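Local structure of siroheme decarboxylase (Hydrogenobacter thermophilus, 4CH7) at residues A[106-111]-A[315-320]; A[257-262]-A[288-293]. The protein catalyses the decarboxylation of siroheme to didecarboxysiroheme, with release of two molecules of carbon dioxide, in the biosynthesis of heme d1. All coordinates share one frame; numbering follows the deposited sequence.

From the N terminus, the chain passes the first helix-turn-helix domain and enters the first AsnC-like ligand-binding domain, where strand 103-109 supplies one half of contact 1. It then runs through the second helix-turn-helix domain into the second AsnC-like domain. There contact 2 closes a short loop, 257-262 to 288-293, joining the start of strand 259-264 to helix 284-297. Only after strand 303-314 does the chain return to close contact 1 with residues 315-320, so contact 2 is nested inside that much longer loop. The two do not touch, their nearest atoms being about 11 Å apart, but both reach the same closed eight-stranded antiparallel barrel.

Contact 1: A[106-111]-A[315-320]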
# COMPACT_ATOMS: atom_id res chain seq x y z
N THR A 106 -6.85 6.21 -1.66
CA THR A 106 -6.12 5.89 -0.45
C THR A 106 -5.23 7.07 -0.09
O THR A 106 -4.41 7.51 -0.90
CB THR A 106 -5.25 4.63 -0.64
OG1 THR A 106 -6.10 3.50 -0.89
CG2 THR A 106 -4.42 4.37 0.61
N LEU A 107 -5.42 7.59 1.12
CA LEU A 107 -4.63 8.72 1.58
C LEU A 107 -3.72 8.31 2.72
O LEU A 107 -4.16 7.66 3.67
CB LEU A 107 -5.53 9.87 2.04
CG LEU A 107 -4.84 11.07 2.69
CD1 LEU A 107 -3.87 11.72 1.72
CD2 LEU A 107 -5.87 12.08 3.17
N ALA A 108 -2.45 8.68 2.63
CA ALA A 108 -1.50 8.47 3.72
C ALA A 108 -0.90 9.81 4.13
O ALA A 108 -0.40 10.55 3.28
CB ALA A 108 -0.40 7.51 3.30
N VAL A 109 -0.96 10.12 5.42
CA VAL A 109 -0.47 11.40 5.91
C VAL A 109 0.70 11.21 6.87
O VAL A 109 0.61 10.44 7.82
CB VAL A 109 -1.60 12.20 6.62
CG1 VAL A 109 -1.05 13.45 7.27
CG2 VAL A 109 -2.70 12.54 5.63
N PRO A 110 1.82 11.92 6.61
CA PRO A 110 2.98 11.89 7.51
C PRO A 110 2.63 12.45 8.88
O PRO A 110 1.72 13.27 8.97
CB PRO A 110 3.99 12.80 6.80
CG PRO A 110 3.17 13.68 5.90
CD PRO A 110 2.04 12.80 5.45
N PRO A 111 3.33 12.01 9.93
CA PRO A 111 3.05 12.51 11.28
C PRO A 111 3.53 13.96 11.44
O PRO A 111 4.38 14.40 10.67
CB PRO A 111 3.88 11.58 12.17
CG PRO A 111 5.02 11.15 11.30
CD PRO A 111 4.43 11.02 9.93
N VAL A 315 0.32 4.97 -7.93
CA VAL A 315 1.74 5.05 -7.62
C VAL A 315 1.88 4.56 -6.19
O VAL A 315 0.89 4.31 -5.52
CB VAL A 315 2.25 6.50 -7.70
CG1 VAL A 315 1.85 7.12 -9.03
CG2 VAL A 315 1.69 7.33 -6.56
N ARG A 316 3.12 4.41 -5.73
CA ARG A 316 3.34 4.21 -4.31
C ARG A 316 4.08 5.41 -3.76
O ARG A 316 5.01 5.94 -4.38
CB ARG A 316 4.09 2.92 -4.03
CG ARG A 316 5.44 2.84 -4.68
CD ARG A 316 6.21 1.64 -4.18
NE ARG A 316 7.06 1.10 -5.22
CZ ARG A 316 8.04 0.23 -5.01
NH1 ARG A 316 8.31 -0.19 -3.78
NH2 ARG A 316 8.76 -0.21 -6.03
N ILE A 317 3.65 5.85 -2.58
CA ILE A 317 4.18 7.05 -1.96
C ILE A 317 5.64 6.91 -1.57
O ILE A 317 6.12 5.81 -1.28
CB ILE A 317 3.37 7.41 -0.71
CG1 ILE A 317 3.36 6.24 0.28
CG2 ILE A 317 1.94 7.78 -1.08
CD1 ILE A 317 2.67 6.55 1.59
N LYS A 318 6.36 8.03 -1.59
CA LYS A 318 7.68 8.08 -1.01
C LYS A 318 7.51 8.65 0.39
O LYS A 318 6.86 9.68 0.57
CB LYS A 318 8.61 8.97 -1.83
CG LYS A 318 8.62 8.66 -3.31
CD LYS A 318 8.96 7.20 -3.58
CE LYS A 318 10.42 6.90 -3.28
NZ LYS A 318 10.79 5.51 -3.67
N TYR A 319 8.07 7.96 1.38
CA TYR A 319 7.92 8.40 2.76
C TYR A 319 8.87 9.54 3.09
O TYR A 319 10.00 9.58 2.59
CB TYR A 319 8.14 7.23 3.73
CG TYR A 319 7.13 6.11 3.59
CD1 TYR A 319 5.84 6.25 4.07
CD2 TYR A 319 7.48 4.91 2.99
CE1 TYR A 319 4.92 5.23 3.95
CE2 TYR A 319 6.57 3.88 2.87
CZ TYR A 319 5.29 4.05 3.34
OH TYR A 319 4.37 3.03 3.22
N PHE A 320 8.40 10.48 3.91
CA PHE A 320 9.23 11.54 4.45
C PHE A 320 9.87 12.44 3.40
O PHE A 320 10.96 12.97 3.60
CB PHE A 320 10.29 10.96 5.39
CG PHE A 320 9.71 10.18 6.53
CD1 PHE A 320 8.67 10.70 7.29
CD2 PHE A 320 10.19 8.91 6.84
CE1 PHE A 320 8.13 9.98 8.35
CE2 PHE A 320 9.65 8.18 7.89
CZ PHE A 320 8.62 8.72 8.65
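The ring of Phe320 meets Pro111 at its edge: Pro111 CD lies near the plane of the phenyl ring, 4.2 Å from Phe320 CE1, and the two side chains cross at about a right angle. The pyrrolidine thus abuts the rim of the aromatic ring and does not stack on it. Phe320 CG is anti to the carbonyl carbon, which brings the ring within reach of the proline. The other ring of 315-320, that of Tyr319, has Ile317 CG1 over one face, 4.1 Å above the plane and displaced toward the rim. Tyr64 lies beside both rings, edge-to-face with Tyr319 and inclined to Phe320, and its OH is hydrogen-bonded to Phe320 N. The chain here has just left strand 303-314 of the second AsnC-like half and runs beside the end of strand 103-109 in the first, before helix 323-335. The touching parts head almost the same way, 8° apart, yet no hydrogen bond links them, and the nearest CA atoms, those of Ala108 and Ile317, are 8.2 Å apart. This is side-chain packing between a barrel strand and a connecting loop, not an added sheet pairing. Its shortest approach is methyl against methyl, Ala108 CB to Ile317 CD1 at 3.6 Å. With CG1 set between its backbone N and carbonyl carbon (chi1 56°), Ile317 continues in an extended chain that brings CD1 to the alanine. The side chain of Ile317 also lies about 8 Å from that of His93, the inferred active-site residue. On the loop's other contacts, Tyr319 N is hydrogen-bonded to Gln180 OE1, and Lys173 and Val176 of helix 170-179 touch the Phe320 side chain.

Contact 2: A[257-262]-A[288-293]; sequences KGVSHC and KLLAET
Within the second AsnC-like domain, whose family belongs to the dimeric alpha-beta barrel clan, helix 284-297 sets Leu290 against the turn that leads into strand 259-264. One methyl does all the touching: Leu290 CD2 sits 3.7 Å from the carbonyl oxygen Lys257 O and 3.9 Å from the branch methyl Val259 CG2. It also comes within 4.3 Å of Gly258 O, so that one methyl meets three successive residues, two of the loop and the first of the strand. The leucine reaches across with CG anti to its backbone N (chi1 169°), while Val259 presents the methyl that is anti to its own carbonyl carbon. The two side chains meet at an oblique angle. Between Lys257 and Val259, Gly258 adopts a positive phi of 95°, and here the backbone itself, with no side chain, faces Leu290. Gly258 also pairs through its backbone with His280 of strand 275-281, and Leu290 touches Phe256 just upstream of the loop. With no hydrogen bond or salt bridge between the segments, the contact rests on dispersion, one methyl pair and a methyl beside two carbonyl oxygens, so it depends on the fit of one leucine methyl and carries little directionality.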
# COMPACT_ATOMS: atom_id res chain seq x y z
N LYS A 257 -11.00 -17.93 -6.88
CA LYS A 257 -10.36 -17.26 -8.01
C LYS A 257 -11.15 -15.99 -8.27
O LYS A 257 -12.37 -15.99 -8.18
CB LYS A 257 -10.37 -18.14 -9.25
CG LYS A 257 -9.45 -19.35 -9.18
CD LYS A 257 -9.60 -20.21 -10.42
CE LYS A 257 -8.71 -21.44 -10.35
NZ LYS A 257 -9.17 -22.51 -11.26
N GLY A 258 -10.45 -14.91 -8.58
CA GLY A 258 -11.11 -13.63 -8.78
C GLY A 258 -11.11 -12.78 -7.52
O GLY A 258 -11.59 -11.65 -7.54
N VAL A 259 -10.59 -13.34 -6.43
CA VAL A 259 -10.48 -12.60 -5.17
C VAL A 259 -9.02 -12.39 -4.77
O VAL A 259 -8.27 -13.35 -4.60
CB VAL A 259 -11.21 -13.33 -4.02
CG1 VAL A 259 -10.90 -12.65 -2.69
CG2 VAL A 259 -12.70 -13.36 -4.28
N SER A 260 -8.62 -11.13 -4.63
CA SER A 260 -7.27 -10.79 -4.20
C SER A 260 -7.25 -10.34 -2.74
O SER A 260 -7.54 -11.13 -1.83
CB SER A 260 -6.67 -9.71 -5.10
OG SER A 260 -7.57 -8.63 -5.28
N HIS A 261 -6.92 -9.08 -2.51
CA HIS A 261 -6.78 -8.56 -1.15
C HIS A 261 -8.10 -8.45 -0.40
O HIS A 261 -9.13 -8.09 -0.97
CB HIS A 261 -6.09 -7.19 -1.17
CG HIS A 261 -4.73 -7.22 -1.80
ND1 HIS A 261 -3.64 -7.81 -1.20
CD2 HIS A 261 -4.29 -6.73 -2.98
CE1 HIS A 261 -2.59 -7.68 -1.98
NE2 HIS A 261 -2.95 -7.03 -3.07
N CYS A 262 -8.05 -8.77 0.89
CA CYS A 262 -9.19 -8.57 1.77
C CYS A 262 -8.81 -7.63 2.90
O CYS A 262 -7.68 -7.67 3.41
CB CYS A 262 -9.69 -9.90 2.34
SG CYS A 262 -10.38 -11.02 1.10
N LYS A 288 -20.29 -10.33 -10.39
CA LYS A 288 -21.62 -10.37 -9.78
C LYS A 288 -22.01 -11.79 -9.38
O LYS A 288 -22.53 -12.01 -8.29
CB LYS A 288 -22.67 -9.80 -10.73
CG LYS A 288 -22.72 -8.27 -10.78
CD LYS A 288 -23.90 -7.79 -11.63
CE LYS A 288 -23.98 -6.27 -11.67
NZ LYS A 288 -25.07 -5.79 -12.56
N LEU A 289 -21.75 -12.74 -10.28
CA LEU A 289 -22.00 -14.16 -10.01
C LEU A 289 -21.23 -14.63 -8.77
O LEU A 289 -21.82 -15.23 -7.87
CB LEU A 289 -21.60 -15.00 -11.22
CG LEU A 289 -22.70 -15.39 -12.21
CD1 LEU A 289 -23.57 -14.20 -12.56
CD2 LEU A 289 -22.11 -16.00 -13.47
N LEU A 290 -19.94 -14.34 -8.75
CA LEU A 290 -19.07 -14.71 -7.63
C LEU A 290 -19.56 -14.12 -6.31
O LEU A 290 -19.56 -14.79 -5.28
CB LEU A 290 -17.63 -14.26 -7.91
CG LEU A 290 -16.62 -14.33 -6.77
CD1 LEU A 290 -16.50 -15.74 -6.22
CD2 LEU A 290 -15.26 -13.81 -7.21
N ALA A 291 -19.99 -12.86 -6.35
CA ALA A 291 -20.51 -12.19 -5.17
C ALA A 291 -21.82 -12.82 -4.71
O ALA A 291 -22.03 -13.04 -3.52
CB ALA A 291 -20.70 -10.71 -5.45
N GLU A 292 -22.71 -13.10 -5.67
CA GLU A 292 -24.00 -13.73 -5.38
C GLU A 292 -23.83 -15.10 -4.72
O GLU A 292 -24.59 -15.47 -3.83
CB GLU A 292 -24.83 -13.86 -6.66
CG GLU A 292 -25.41 -12.55 -7.19
CD GLU A 292 -26.05 -12.70 -8.56
OE1 GLU A 292 -25.80 -13.72 -9.23
OE2 GLU A 292 -26.82 -11.80 -8.96
N THR A 293 -22.84 -15.86 -5.18
CA THR A 293 -22.52 -17.17 -4.61
C THR A 293 -22.13 -17.03 -3.15
O THR A 293 -22.68 -17.72 -2.28
CB THR A 293 -21.37 -17.85 -5.38
OG1 THR A 293 -21.68 -17.90 -6.78
CG2 THR A 293 -21.15 -19.26 -4.86